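Local coordinates for protein probable porin (Pseudomonas aeruginosa, PDB 4FT6) that probably forms a beta-barrel channel of the OprD porin family through which small solutes cross the outer membrane, at residues 210-215 and 277-282; 248-253 and 271-276; 262-267 and 310-315; 348-353 and 364-369. All blocks are in the same frame, centred on the assembly; numbering follows the deposited sequence.

In the fold
All four contacts belong to the wall of an antiparallel beta-barrel or to a loop held against it. Contacts 1 and 2 touch, their centres 9 Å apart: strand 264-274 pairs with strand 249-261 in contact 2, and the chain that leaves it runs directly into the loop of contact 1. Contact 2 is thus nested inside the segment of chain closed by contact 1. Contact 3 uses the other end of strand 264-274, about 32 Å from contact 2 between centres, where it pairs with strand 304-313. Contact 4 follows later in the chain, its centre 15 Å from that of contact 3. Contacts 3 and 4 both carry detergent, consistent with a membrane-facing surface, whereas contact 1 is buried.

Contact 1 (210-215 and 277-282); sequences YRQDYY and DGMLYI
Y210 meets I282 where the long loop 275-303 of this OprD-family barrel folds back onto strand 210-223, reaching past strands 249-261 and 226-239; this is consistent with a loop that folds into the channel and narrows it. Y210 CG sits between its own backbone N and carbonyl carbon (chi1 78°), and the side chain crosses that of I282 at about a right angle. Contact is made by the phenol end: Y210 OH lies 3.6 Å from I282 CG1 and 3.9 Å from Y281 CA. F183 of strand 183-192 packs on both Y210 and I282.

Two residues on, Q212 reaches the loop backbone with an extended chain, CG anti to the backbone N and CD anti to CA (chi2 176° about CB-CG). Its NE2 donates to L280 O at 2.8 Å, and the acceptor lies close to the plane of the Q212 amide, although the bond is bent at the hydrogen. NE2 is also hydrogen-bonded to T237 OG1 on strand 226-239, so two oxygens fix the rotation of the buried amide. The CB of L280 is directed toward the strand, and its side chain packs on T237, while the CB of Y281 is directed away and its hydroxyl bonds N297. M279, bent at chi2, brings its CE methyl to 4.0 Å from Q212 NE2.

Contact 2 (248-253 and 271-276); sequences LENRAL and QRMYGD
The end of beta hairpin 249-261/264-274 next to the long loop 275-303, probably the extracellular one, is laced here in antiparallel register, with R251 facing Y274 and L253 facing R272 as hydrogen-bonded pairs and A252 facing M273 as a non-hydrogen-bonded pair. R251 N donates to Y274 O at 2.9 Å, and L253 and R272 exchange a matching pair of backbone bonds.

On the face carrying R251, L253 and Y274, the arginine starts out extended and turns at chi3 (56°), which lays its guanidinium flat over the phenol ring. The planes differ by 20°, and R251 CZ stands 4.2 Å from the Y274 centroid, nearly above the face, making a cation-pi stack. R272 covers the opposite face of the same ring with its CG, so Y274 is held between two arginine side chains.

On the sheet face of A252 and M273, A252 CB lies 3.8 Å from M273 SD, and M279 of the following loop packs on both residues. N250 turns its amide toward that loop too, where ND2 bonds D277 O. Beside the loop, E249 stretches out so that OE1 accepts from D276 N at 2.7 Å, met on the anti side of the carboxylate and 23° out of its plane. L253 runs alongside the tyrosine, its CB at the ring edge and its CD2 3.8 Å from Y274 OH.

Contact 3 (262-267 and 310-315); sequences GGHSLG and YDYDFV. With C8E ((hydroxyethyloxy)tri(ethyloxy)octane), chain B.
Over one face of the H264 imidazole lies Y312 CE1, 3.5 Å above the plane and shifted toward the rim. The two rings are inclined at 49°, neither stacked nor edge-to-face. At the imidazole edge, near its plane, sits detergent carbon C8, while the octyl chain runs on across Y312, its C4 covering one face of that ring at 3.5 Å from Y312 CE2. Y310 completes the aromatic cluster: the H264 and Y310 rings meet rim to rim, with H264 ND1 in the plane of the phenol at its edge. The modelled ND1-OH approach in that pair is too short to be taken at face value. H264 gets there with CG anti to its carbonyl carbon (chi1 -63°), whereas both tyrosines have CG anti to the backbone N.

Beneath the rings, strands 264-274 and 304-313 pair antiparallel at the end of the barrel wall. S265 N donates to D311 O at 2.8 Å, D311 N returns a bond to S265 O, and D313 N binds G263 O. On the face away from the detergent, S265 CB and D311 CB touch at 3.6 Å; S265 bonds T260, and D311 bridges to R309. H264 NE2 offers only a weak hydrogen bond, 3.4 Å long, to detergent O9. Aromatic rings lining an alkyl chain suggest an outward, membrane-facing surface, consistent with the aromatic girdle of porins.

Contact 4 (348-353 and 364-369); sequences DVDVAY and GLRWRN. With C8E ((hydroxyethyloxy)tri(ethyloxy)octane), chain E.
The carboxylate of D350 is gripped by two arginines of the partner strand, one at each oxygen. OD1 lies 3.1 Å from R366 NE but over a face of that guanidinium; the two planes stand 73° apart and no N-H points at the oxygen, so this salt bridge works through charge. OD2 is 3.3 Å from R368 NE, and here the two side chains run side by side in the same direction. R366 reaches D350 as an extended chain, whereas R368 bends at chi3 (55°), and its guanidinium carries R366 NH2 over one face. D350 thus bridges the two guanidinium groups in a salt-bridge network, and R368 is also close to R384. The arginines lie on the sheet face away from the detergent, probably the lumen side, which would be consistent with the basic residues lining OprD-family channels.

The backbone is a regular antiparallel ladder, with V349 facing N369, V351 facing W367 and Y353 facing L365 as hydrogen-bonded pairs; its shortest link is V349 N to N369 O at 2.7 Å. Their side chains share the face that meets detergent, probably the membrane side. V351 CG2 touches W367 CE3 at 4.2 Å, and a detergent chain passes the edge of the indole, its C5 3.7 Å from W367 CH2. V349 CG1 meets the ether part of that molecule.

Within the barrel wall, this is the hairpin of strands 342-354 and 364-374. Strand 322-334 pairs with 348-353 through D350 and A352, and strand 380-392 borders 364-369, where N383 accepts from W367 NE1.

Contact 1 (210-215 and 277-282)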
# COMPACT_ATOMS: atom_id res chain seq x y z
N TYR A 210 -4.60 -5.47 -19.44
CA TYR A 210 -3.18 -5.78 -19.38
C TYR A 210 -2.81 -7.15 -18.81
O TYR A 210 -3.64 -7.87 -18.22
CB TYR A 210 -2.38 -4.67 -18.67
CG TYR A 210 -2.44 -4.61 -17.15
CD1 TYR A 210 -1.87 -5.60 -16.36
CD2 TYR A 210 -3.01 -3.52 -16.49
CE1 TYR A 210 -1.90 -5.53 -14.95
CE2 TYR A 210 -3.04 -3.44 -15.09
CZ TYR A 210 -2.49 -4.44 -14.33
OH TYR A 210 -2.53 -4.34 -12.96
N ARG A 211 -1.53 -7.49 -19.04
CA ARG A 211 -0.86 -8.65 -18.48
C ARG A 211 0.42 -8.11 -17.85
O ARG A 211 1.13 -7.30 -18.46
CB ARG A 211 -0.51 -9.66 -19.59
CG ARG A 211 0.21 -10.93 -19.11
CD ARG A 211 0.71 -11.76 -20.29
N GLN A 212 0.72 -8.52 -16.63
CA GLN A 212 1.88 -7.98 -15.94
C GLN A 212 2.70 -9.09 -15.29
O GLN A 212 2.16 -9.89 -14.53
CB GLN A 212 1.45 -6.95 -14.88
CG GLN A 212 2.57 -6.38 -13.99
CD GLN A 212 2.05 -5.29 -13.05
OE1 GLN A 212 1.65 -5.57 -11.91
NE2 GLN A 212 2.03 -4.05 -13.53
N ASP A 213 3.99 -9.12 -15.61
CA ASP A 213 4.90 -10.06 -14.96
C ASP A 213 5.67 -9.31 -13.90
O ASP A 213 5.91 -8.10 -14.03
CB ASP A 213 5.88 -10.64 -15.98
CG ASP A 213 5.19 -11.26 -17.16
OD1 ASP A 213 4.03 -11.67 -16.99
OD2 ASP A 213 5.79 -11.33 -18.25
N TYR A 214 6.08 -10.02 -12.85
CA TYR A 214 6.93 -9.43 -11.83
C TYR A 214 7.99 -10.42 -11.35
O TYR A 214 7.67 -11.56 -10.98
CB TYR A 214 6.09 -8.94 -10.66
CG TYR A 214 6.90 -8.39 -9.50
CD1 TYR A 214 7.57 -7.18 -9.62
CD2 TYR A 214 6.98 -9.07 -8.30
CE1 TYR A 214 8.30 -6.67 -8.55
CE2 TYR A 214 7.71 -8.57 -7.24
CZ TYR A 214 8.36 -7.37 -7.37
OH TYR A 214 9.10 -6.87 -6.31
N TYR A 215 9.24 -9.98 -11.37
CA TYR A 215 10.37 -10.80 -10.94
C TYR A 215 10.98 -10.15 -9.72
O TYR A 215 11.15 -8.93 -9.68
CB TYR A 215 11.43 -10.86 -12.03
CG TYR A 215 10.89 -11.25 -13.37
CD1 TYR A 215 10.29 -10.32 -14.20
CD2 TYR A 215 11.00 -12.56 -13.83
CE1 TYR A 215 9.79 -10.68 -15.44
CE2 TYR A 215 10.50 -12.93 -15.07
CZ TYR A 215 9.90 -11.99 -15.87
OH TYR A 215 9.40 -12.33 -17.10
N ASP A 277 4.96 3.83 -21.71
CA ASP A 277 4.05 4.07 -20.59
C ASP A 277 4.82 3.97 -19.29
O ASP A 277 5.82 3.25 -19.20
CB ASP A 277 2.92 3.04 -20.58
CG ASP A 277 2.00 3.16 -21.78
OD1 ASP A 277 1.22 4.14 -21.84
OD2 ASP A 277 2.04 2.26 -22.65
N GLY A 278 4.35 4.70 -18.28
CA GLY A 278 4.89 4.58 -16.94
C GLY A 278 4.29 3.36 -16.25
O GLY A 278 3.58 2.57 -16.89
N MET A 279 4.57 3.21 -14.96
CA MET A 279 4.07 2.07 -14.19
C MET A 279 2.54 1.92 -14.29
O MET A 279 1.80 2.89 -14.17
CB MET A 279 4.47 2.20 -12.73
CG MET A 279 3.86 1.14 -11.85
SD MET A 279 4.81 -0.37 -11.95
CE MET A 279 3.76 -1.49 -11.01
N LEU A 280 2.10 0.70 -14.55
CA LEU A 280 0.70 0.37 -14.71
C LEU A 280 0.29 -0.51 -13.53
O LEU A 280 0.93 -1.51 -13.23
CB LEU A 280 0.48 -0.37 -16.03
CG LEU A 280 0.75 0.47 -17.28
CD1 LEU A 280 1.00 -0.40 -18.53
CD2 LEU A 280 -0.41 1.43 -17.52
N TYR A 281 -0.78 -0.11 -12.84
CA TYR A 281 -1.24 -0.84 -11.67
C TYR A 281 -2.73 -0.62 -11.43
O TYR A 281 -3.38 0.16 -12.15
CB TYR A 281 -0.41 -0.48 -10.42
CG TYR A 281 -0.27 1.01 -10.13
CD1 TYR A 281 0.58 1.82 -10.88
CD2 TYR A 281 -0.94 1.58 -9.07
CE1 TYR A 281 0.72 3.19 -10.58
CE2 TYR A 281 -0.81 2.94 -8.76
CZ TYR A 281 0.02 3.74 -9.52
OH TYR A 281 0.13 5.07 -9.18
N ILE A 282 -3.28 -1.29 -10.43
CA ILE A 282 -4.72 -1.19 -10.26
C ILE A 282 -5.12 0.09 -9.52
O ILE A 282 -4.41 0.56 -8.61
CB ILE A 282 -5.29 -2.51 -9.70
CG1 ILE A 282 -5.35 -3.50 -10.86
CG2 ILE A 282 -6.68 -2.32 -9.12
CD1 ILE A 282 -5.37 -4.87 -10.39

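Contact 2 (248-253 and 271-276)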
# COMPACT_ATOMS: atom_id res chain seq x y z
N LEU A 248 -0.12 -1.10 -24.57
CA LEU A 248 0.54 -0.60 -23.37
C LEU A 248 1.93 -1.21 -23.29
O LEU A 248 2.16 -2.33 -23.74
CB LEU A 248 -0.26 -0.98 -22.12
CG LEU A 248 -1.69 -0.40 -22.07
CD1 LEU A 248 -2.50 -1.03 -20.94
CD2 LEU A 248 -1.62 1.12 -21.91
N GLU A 249 2.86 -0.45 -22.72
CA GLU A 249 4.26 -0.85 -22.74
C GLU A 249 5.00 -0.21 -21.57
O GLU A 249 5.47 0.93 -21.68
CB GLU A 249 4.91 -0.44 -24.06
CG GLU A 249 6.35 -0.91 -24.23
CD GLU A 249 7.12 -0.10 -25.27
OE1 GLU A 249 7.04 1.15 -25.24
OE2 GLU A 249 7.81 -0.70 -26.11
N ASN A 250 5.10 -0.92 -20.46
CA ASN A 250 5.98 -0.48 -19.38
C ASN A 250 6.83 -1.61 -18.81
O ASN A 250 6.37 -2.75 -18.65
CB ASN A 250 5.22 0.25 -18.27
CG ASN A 250 6.12 0.65 -17.10
OD1 ASN A 250 6.20 -0.07 -16.09
ND2 ASN A 250 6.79 1.80 -17.21
N ARG A 251 8.08 -1.28 -18.54
CA ARG A 251 8.99 -2.12 -17.79
C ARG A 251 9.32 -1.17 -16.64
O ARG A 251 9.49 0.03 -16.86
CB ARG A 251 10.22 -2.48 -18.65
CG ARG A 251 11.31 -3.33 -17.98
CD ARG A 251 12.29 -4.03 -18.99
NE ARG A 251 12.99 -3.14 -19.93
CZ ARG A 251 14.31 -2.90 -19.94
NH1 ARG A 251 15.12 -3.46 -19.06
NH2 ARG A 251 14.81 -2.08 -20.85
N ALA A 252 9.32 -1.67 -15.41
CA ALA A 252 9.58 -0.81 -14.26
C ALA A 252 10.55 -1.48 -13.30
O ALA A 252 10.23 -2.53 -12.74
CB ALA A 252 8.28 -0.46 -13.55
N LEU A 253 11.71 -0.87 -13.11
CA LEU A 253 12.75 -1.43 -12.25
C LEU A 253 12.85 -0.67 -10.93
O LEU A 253 12.68 0.55 -10.89
CB LEU A 253 14.10 -1.39 -12.96
CG LEU A 253 15.39 -1.78 -12.22
CD1 LEU A 253 15.58 -3.28 -12.16
CD2 LEU A 253 16.58 -1.13 -12.91
N GLN A 271 15.21 3.56 -9.04
CA GLN A 271 13.96 3.21 -9.69
C GLN A 271 13.92 3.82 -11.09
O GLN A 271 14.30 4.98 -11.26
CB GLN A 271 12.79 3.71 -8.86
CG GLN A 271 11.45 3.47 -9.48
CD GLN A 271 10.32 3.86 -8.56
OE1 GLN A 271 10.30 3.48 -7.38
NE2 GLN A 271 9.37 4.63 -9.09
N ARG A 272 13.48 3.05 -12.08
CA ARG A 272 13.38 3.56 -13.44
C ARG A 272 12.21 2.99 -14.24
O ARG A 272 11.92 1.79 -14.19
CB ARG A 272 14.69 3.33 -14.19
CG ARG A 272 14.65 3.81 -15.63
CD ARG A 272 16.02 3.78 -16.23
NE ARG A 272 16.05 4.21 -17.63
CZ ARG A 272 17.17 4.39 -18.32
NH1 ARG A 272 18.35 4.18 -17.74
NH2 ARG A 272 17.12 4.79 -19.59
N MET A 273 11.54 3.87 -14.96
CA MET A 273 10.39 3.56 -15.80
C MET A 273 10.88 3.43 -17.26
O MET A 273 11.48 4.36 -17.81
CB MET A 273 9.40 4.72 -15.71
CG MET A 273 8.04 4.44 -15.04
SD MET A 273 8.00 3.30 -13.64
CE MET A 273 8.95 4.21 -12.43
N TYR A 274 10.64 2.29 -17.90
CA TYR A 274 11.02 2.11 -19.30
C TYR A 274 9.79 1.91 -20.18
O TYR A 274 8.80 1.30 -19.74
CB TYR A 274 11.92 0.87 -19.49
CG TYR A 274 13.17 0.80 -18.64
CD1 TYR A 274 13.13 0.35 -17.33
CD2 TYR A 274 14.41 1.14 -19.17
CE1 TYR A 274 14.28 0.27 -16.55
CE2 TYR A 274 15.57 1.06 -18.40
CZ TYR A 274 15.49 0.62 -17.10
OH TYR A 274 16.61 0.53 -16.31
N GLY A 275 9.87 2.37 -21.43
CA GLY A 275 8.80 2.15 -22.38
C GLY A 275 7.91 3.36 -22.60
O GLY A 275 8.10 4.41 -21.95
N ASP A 276 6.94 3.23 -23.49
CA ASP A 276 6.03 4.32 -23.83
C ASP A 276 5.12 4.72 -22.69
O ASP A 276 4.58 5.81 -22.69
CB ASP A 276 5.19 3.94 -25.05
CG ASP A 276 5.92 4.20 -26.34
OD1 ASP A 276 6.60 5.24 -26.43
OD2 ASP A 276 5.82 3.36 -27.26

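Contact 3 (262-267 and 310-315)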
# COMPACT_ATOMS: atom_id res chain seq x y z
N GLY A 262 23.37 -0.27 15.27
CA GLY A 262 23.14 0.53 16.46
C GLY A 262 22.01 1.55 16.36
O GLY A 262 22.16 2.68 16.83
N GLY A 263 20.90 1.16 15.73
CA GLY A 263 19.75 2.04 15.65
C GLY A 263 19.72 2.95 14.43
O GLY A 263 18.65 3.43 14.04
N HIS A 264 20.89 3.23 13.85
CA HIS A 264 20.95 4.05 12.64
C HIS A 264 20.75 3.18 11.41
O HIS A 264 21.30 2.08 11.33
CB HIS A 264 22.30 4.74 12.51
CG HIS A 264 22.62 5.71 13.60
ND1 HIS A 264 22.47 7.07 13.45
CD2 HIS A 264 23.14 5.52 14.84
CE1 HIS A 264 22.86 7.68 14.56
NE2 HIS A 264 23.27 6.77 15.41
N SER A 265 19.98 3.67 10.45
CA SER A 265 19.88 3.00 9.15
C SER A 265 20.14 4.00 8.02
O SER A 265 19.62 5.12 8.03
CB SER A 265 18.51 2.35 8.97
OG SER A 265 18.22 1.47 10.03
N LEU A 266 20.94 3.58 7.05
CA LEU A 266 21.08 4.35 5.83
C LEU A 266 20.72 3.45 4.67
O LEU A 266 20.96 2.24 4.73
CB LEU A 266 22.51 4.86 5.68
CG LEU A 266 22.70 5.87 4.55
CD1 LEU A 266 21.86 7.14 4.80
CD2 LEU A 266 24.19 6.21 4.36
N GLY A 267 20.15 4.02 3.63
CA GLY A 267 19.71 3.22 2.51
C GLY A 267 19.63 4.03 1.24
O GLY A 267 19.18 5.19 1.25
N TYR A 310 17.20 7.71 5.70
CA TYR A 310 17.85 7.57 6.99
C TYR A 310 16.80 7.19 8.00
O TYR A 310 15.70 7.74 7.97
CB TYR A 310 18.54 8.87 7.43
CG TYR A 310 19.07 8.78 8.84
CD1 TYR A 310 20.25 8.12 9.10
CD2 TYR A 310 18.37 9.29 9.91
CE1 TYR A 310 20.74 8.01 10.39
CE2 TYR A 310 18.84 9.18 11.20
CZ TYR A 310 20.03 8.54 11.43
OH TYR A 310 20.51 8.41 12.72
N ASP A 311 17.14 6.27 8.89
CA ASP A 311 16.22 5.85 9.94
C ASP A 311 16.96 5.89 11.26
O ASP A 311 18.18 5.67 11.30
CB ASP A 311 15.71 4.42 9.70
CG ASP A 311 14.62 4.36 8.65
OD1 ASP A 311 14.96 4.33 7.45
OD2 ASP A 311 13.43 4.33 9.02
N TYR A 312 16.25 6.17 12.34
CA TYR A 312 16.82 5.97 13.66
C TYR A 312 15.77 5.43 14.61
O TYR A 312 14.63 5.91 14.62
CB TYR A 312 17.45 7.24 14.24
CG TYR A 312 18.21 6.99 15.53
CD1 TYR A 312 19.35 6.19 15.54
CD2 TYR A 312 17.81 7.56 16.74
CE1 TYR A 312 20.06 5.96 16.70
CE2 TYR A 312 18.51 7.33 17.91
CZ TYR A 312 19.64 6.53 17.89
OH TYR A 312 20.36 6.30 19.05
N ASP A 313 16.18 4.44 15.39
CA ASP A 313 15.32 3.79 16.38
C ASP A 313 15.80 4.27 17.74
O ASP A 313 16.87 3.87 18.19
CB ASP A 313 15.45 2.27 16.26
CG ASP A 313 14.43 1.52 17.08
OD1 ASP A 313 14.00 2.04 18.13
OD2 ASP A 313 14.07 0.40 16.69
N PHE A 314 15.02 5.12 18.39
CA PHE A 314 15.48 5.78 19.61
C PHE A 314 15.57 4.88 20.83
O PHE A 314 15.74 5.37 21.95
CB PHE A 314 14.63 7.02 19.92
CG PHE A 314 15.01 8.24 19.12
CD1 PHE A 314 14.57 8.41 17.81
CD2 PHE A 314 15.82 9.23 19.68
CE1 PHE A 314 14.93 9.54 17.08
CE2 PHE A 314 16.17 10.35 18.96
CZ PHE A 314 15.73 10.51 17.65
N VAL A 315 15.46 3.56 20.64
CA VAL A 315 15.75 2.63 21.72
C VAL A 315 17.13 2.90 22.34
O VAL A 315 17.25 3.08 23.55
CB VAL A 315 15.66 1.14 21.27
CG1 VAL A 315 16.24 0.96 19.88
CG2 VAL A 315 16.37 0.24 22.26
C1 C8E B . 18.48 11.50 14.17
C2 C8E B . 18.85 11.02 15.57
C3 C8E B . 20.27 10.46 15.65
C4 C8E B . 20.63 10.00 17.07
C5 C8E B . 22.12 9.73 17.20
C6 C8E B . 22.56 9.40 18.63
C7 C8E B . 24.04 9.00 18.70
C8 C8E B . 24.26 7.56 18.26
O9 C8E B . 25.58 7.31 17.82
C10 C8E B . 26.26 6.44 18.70

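Contact 4 (348-353 and 364-369)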
# COMPACT_ATOMS: atom_id res chain seq x y z
N ASP A 348 10.59 13.52 2.61
CA ASP A 348 9.63 13.05 3.60
C ASP A 348 10.28 13.02 4.97
O ASP A 348 11.48 12.80 5.06
CB ASP A 348 9.15 11.63 3.29
CG ASP A 348 8.30 11.54 2.03
OD1 ASP A 348 7.91 12.60 1.49
OD2 ASP A 348 8.01 10.40 1.60
N VAL A 349 9.50 13.22 6.02
CA VAL A 349 9.98 13.08 7.39
C VAL A 349 8.94 12.38 8.24
O VAL A 349 7.78 12.80 8.29
CB VAL A 349 10.35 14.43 8.03
CG1 VAL A 349 10.53 14.27 9.54
CG2 VAL A 349 11.61 14.99 7.41
N ASP A 350 9.35 11.31 8.91
CA ASP A 350 8.44 10.49 9.69
C ASP A 350 8.92 10.44 11.12
O ASP A 350 10.07 10.08 11.38
CB ASP A 350 8.43 9.07 9.12
CG ASP A 350 7.04 8.46 9.06
OD1 ASP A 350 6.57 7.89 10.07
OD2 ASP A 350 6.42 8.54 7.98
N VAL A 351 8.07 10.83 12.06
CA VAL A 351 8.39 10.63 13.46
C VAL A 351 7.24 9.86 14.10
O VAL A 351 6.07 10.16 13.85
CB VAL A 351 8.59 11.94 14.20
CG1 VAL A 351 9.00 11.67 15.64
CG2 VAL A 351 9.66 12.77 13.50
N ALA A 352 7.57 8.84 14.88
CA ALA A 352 6.53 8.02 15.49
C ALA A 352 6.86 7.70 16.94
O ALA A 352 8.03 7.50 17.30
CB ALA A 352 6.30 6.74 14.69
N TYR A 353 5.83 7.68 17.76
CA TYR A 353 5.97 7.25 19.14
C TYR A 353 4.83 6.32 19.54
O TYR A 353 3.66 6.57 19.23
CB TYR A 353 6.02 8.45 20.08
CG TYR A 353 6.30 8.07 21.50
CD1 TYR A 353 7.55 7.60 21.88
CD2 TYR A 353 5.33 8.20 22.48
CE1 TYR A 353 7.83 7.26 23.20
CE2 TYR A 353 5.59 7.86 23.80
CZ TYR A 353 6.84 7.39 24.16
OH TYR A 353 7.12 7.06 25.46
N GLY A 364 -0.62 5.09 19.88
CA GLY A 364 0.42 5.57 19.00
C GLY A 364 0.13 6.92 18.38
O GLY A 364 -0.99 7.19 17.93
N LEU A 365 1.16 7.78 18.35
CA LEU A 365 1.06 9.06 17.68
C LEU A 365 2.18 9.17 16.67
O LEU A 365 3.35 8.93 16.99
CB LEU A 365 1.15 10.21 18.68
CG LEU A 365 1.29 11.55 17.97
CD1 LEU A 365 0.03 11.82 17.14
CD2 LEU A 365 1.59 12.69 18.93
N ARG A 366 1.83 9.57 15.46
CA ARG A 366 2.80 9.63 14.38
C ARG A 366 2.57 10.85 13.50
O ARG A 366 1.43 11.18 13.15
CB ARG A 366 2.70 8.34 13.56
CG ARG A 366 3.28 8.38 12.17
CD ARG A 366 3.24 6.99 11.58
NE ARG A 366 3.57 6.96 10.16
CZ ARG A 366 3.78 5.85 9.47
NH1 ARG A 366 3.69 4.67 10.07
NH2 ARG A 366 4.07 5.91 8.18
N TRP A 367 3.65 11.52 13.14
CA TRP A 367 3.55 12.71 12.31
C TRP A 367 4.30 12.48 11.00
O TRP A 367 5.46 12.04 11.00
CB TRP A 367 4.09 13.91 13.09
CG TRP A 367 4.36 15.14 12.27
CD1 TRP A 367 3.49 15.77 11.42
CD2 TRP A 367 5.57 15.91 12.26
NE1 TRP A 367 4.10 16.88 10.87
CE2 TRP A 367 5.38 16.98 11.36
CE3 TRP A 367 6.80 15.78 12.90
CZ2 TRP A 367 6.38 17.92 11.10
CZ3 TRP A 367 7.79 16.72 12.65
CH2 TRP A 367 7.58 17.78 11.76
N ARG A 368 3.65 12.75 9.88
CA ARG A 368 4.31 12.60 8.59
C ARG A 368 4.29 13.92 7.83
O ARG A 368 3.22 14.52 7.62
CB ARG A 368 3.66 11.50 7.76
CG ARG A 368 3.52 10.19 8.54
CD ARG A 368 2.82 9.12 7.74
NE ARG A 368 3.48 8.90 6.45
CZ ARG A 368 3.05 8.07 5.51
NH1 ARG A 368 1.95 7.35 5.69
NH2 ARG A 368 3.73 7.97 4.38
N ASN A 369 5.48 14.35 7.43
CA ASN A 369 5.65 15.63 6.76
C ASN A 369 6.35 15.44 5.41
O ASN A 369 7.33 14.70 5.33
CB ASN A 369 6.48 16.57 7.64
CG ASN A 369 6.49 17.98 7.13
OD1 ASN A 369 7.28 18.32 6.25
ND2 ASN A 369 5.62 18.81 7.66
C1 C8E E . 9.97 23.97 6.81
C2 C8E E . 10.59 22.72 7.43
C3 C8E E . 9.55 21.62 7.61
C4 C8E E . 9.19 21.41 9.08
C5 C8E E . 9.59 20.02 9.59
C6 C8E E . 10.92 19.54 9.00
C7 C8E E . 11.49 18.32 9.72
C8 C8E E . 11.54 18.45 11.24
O9 C8E E . 11.77 17.19 11.83
C10 C8E E . 13.05 17.03 12.41
C11 C8E E . 13.18 15.66 13.08
O12 C8E E . 13.31 14.64 12.11
C13 C8E E . 14.55 13.96 12.16